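Local coordinates for serine protease MT3772 (PDB 3K6Y), which probably cleaves proteins as a chymotrypsin-fold serine protease, the protease domain of a membrane protein linked to resistance to acid and oxidative stress, at residues A[70-74]-A[75-79]. Sequence-based numbering, arbitrary orientation.
Sequences VMTNA and HVVAG
V77 N donates to A74 O at 3.0 Å. V76 N donates to N73 O at 3.1 Å. Both bonds are bent, and each donor stands above the plane of its carbonyl. These two i to i+3 bonds make two successive turns straight after strand 69-72. H75 sits on these turns. Its CG lies between its own backbone N and carbonyl carbon (chi1 73°), which swings the imidazole back alongside the N73 side chain. There N73 CB covers one ring face in a CH-pi contact, 3.9 Å from the ring centroid. The N73 amide plane is nearly parallel to the H75 ring, 17° apart, and N73 OD1 comes 3.5 Å from H75 CE1. H75 is the predicted proton acceptor: ND1 bonds to D104 OD1 and NE2 to S183 OG, the charge-relay pattern of a chymotrypsin-like protease, while N73 ND2 bonds to D104 O and so ties the side chain flanking the ring to the same aspartate. H75 lies in the loop between strands 69-72 and 82-87 of the first beta-barrel and S183 just before strand 186-188 of the second, which places the predicted active site between the two barrels. T72 OG1, bonded to T61 O, packs 3.5 Å from V76 CB and also reaches both V76 methyls. V77 CG2 rests 3.5 Å from A74 O. A78 CB lies 3.6 Å from that same A74 O. Y99 of strand 90-100 packs on A74, V77 and A78, and I47 of strand 44-51 on T72 and V76.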
loop_
_atom_site.group_PDB
_atom_site.type_symbol
_atom_site.label_atom_id
_atom_site.label_comp_id
_atom_site.label_asym_id
_atom_site.label_seq_id
_atom_site.Cartn_x
_atom_site.Cartn_y
_atom_site.Cartn_z
ATOM N N VAL A 70 15.603 -11.880 3.378
ATOM C CA VAL A 70 16.083 -11.317 2.127
ATOM C C VAL A 70 15.657 -9.842 2.038
ATOM O O VAL A 70 14.497 -9.508 2.328
ATOM C CB VAL A 70 15.506 -12.107 0.945
ATOM C CG1 VAL A 70 15.684 -11.372 -0.385
ATOM C CG2 VAL A 70 16.186 -13.453 0.862
ATOM N N MET A 71 16.585 -8.967 1.648
ATOM C CA MET A 71 16.248 -7.571 1.390
ATOM C C MET A 71 16.099 -7.372 -0.132
ATOM O O MET A 71 16.872 -7.948 -0.933
ATOM C CB MET A 71 17.332 -6.626 1.943
ATOM C CG MET A 71 16.987 -5.161 1.684
ATOM S SD MET A 71 18.086 -4.021 2.566
ATOM C CE MET A 71 17.516 -4.163 4.264
ATOM N N THR A 72 15.137 -6.527 -0.505
ATOM C CA THR A 72 14.957 -6.094 -1.884
ATOM C C THR A 72 14.355 -4.686 -1.846
ATOM O O THR A 72 14.199 -4.115 -0.764
ATOM C CB THR A 72 14.069 -7.091 -2.678
ATOM O OG1 THR A 72 14.045 -6.724 -4.068
ATOM C CG2 THR A 72 12.631 -7.175 -2.153
ATOM N N ASN A 73 14.053 -4.112 -3.008
ATOM C CA ASN A 73 13.313 -2.853 -3.007
ATOM C C ASN A 73 11.827 -3.088 -2.835
ATOM O O ASN A 73 11.308 -4.121 -3.271
ATOM C CB ASN A 73 13.529 -2.078 -4.306
ATOM C CG ASN A 73 14.939 -1.518 -4.451
ATOM O OD1 ASN A 73 15.565 -1.703 -5.487
ATOM N ND2 ASN A 73 15.411 -0.780 -3.449
ATOM N N ALA A 74 11.136 -2.107 -2.252
ATOM C CA ALA A 74 9.686 -2.199 -2.179
ATOM C C ALA A 74 9.084 -2.311 -3.580
ATOM O O ALA A 74 8.142 -3.065 -3.789
ATOM C CB ALA A 74 9.107 -1.012 -1.432
ATOM N N HIS A 75 9.634 -1.581 -4.552
ATOM C CA HIS A 75 9.022 -1.588 -5.882
ATOM C C HIS A 75 9.188 -2.914 -6.608
ATOM O O HIS A 75 8.524 -3.152 -7.608
ATOM C CB HIS A 75 9.513 -0.421 -6.744
ATOM C CG HIS A 75 10.924 -0.565 -7.245
ATOM N ND1 HIS A 75 11.988 0.138 -6.708
ATOM C CD2 HIS A 75 11.435 -1.279 -8.281
ATOM C CE1 HIS A 75 13.087 -0.139 -7.396
ATOM N NE2 HIS A 75 12.780 -1.004 -8.346
ATOM N N VAL A 76 10.033 -3.807 -6.099
ATOM C CA VAL A 76 10.139 -5.140 -6.690
ATOM C C VAL A 76 8.927 -6.014 -6.339
ATOM O O VAL A 76 8.629 -6.954 -7.070
ATOM C CB VAL A 76 11.484 -5.778 -6.280
ATOM C CG1 VAL A 76 11.582 -7.258 -6.585
ATOM C CG2 VAL A 76 12.599 -5.034 -6.956
ATOM N N VAL A 77 8.220 -5.682 -5.248
ATOM C CA VAL A 77 7.059 -6.452 -4.830
ATOM C C VAL A 77 5.771 -5.627 -4.774
ATOM O O VAL A 77 4.715 -6.176 -4.463
ATOM C CB VAL A 77 7.306 -7.154 -3.435
ATOM C CG1 VAL A 77 8.490 -8.106 -3.520
ATOM C CG2 VAL A 77 7.510 -6.130 -2.309
ATOM N N ALA A 78 5.851 -4.336 -5.100
ATOM C CA ALA A 78 4.696 -3.437 -4.973
ATOM C C ALA A 78 3.508 -3.919 -5.786
ATOM O O ALA A 78 3.640 -4.201 -6.967
ATOM C CB ALA A 78 5.083 -2.050 -5.418
ATOM N N GLY A 79 2.351 -4.016 -5.138
ATOM C CA GLY A 79 1.124 -4.408 -5.810
ATOM C C GLY A 79 0.948 -5.894 -6.005
ATOM O O GLY A 79 -0.077 -6.314 -6.513
#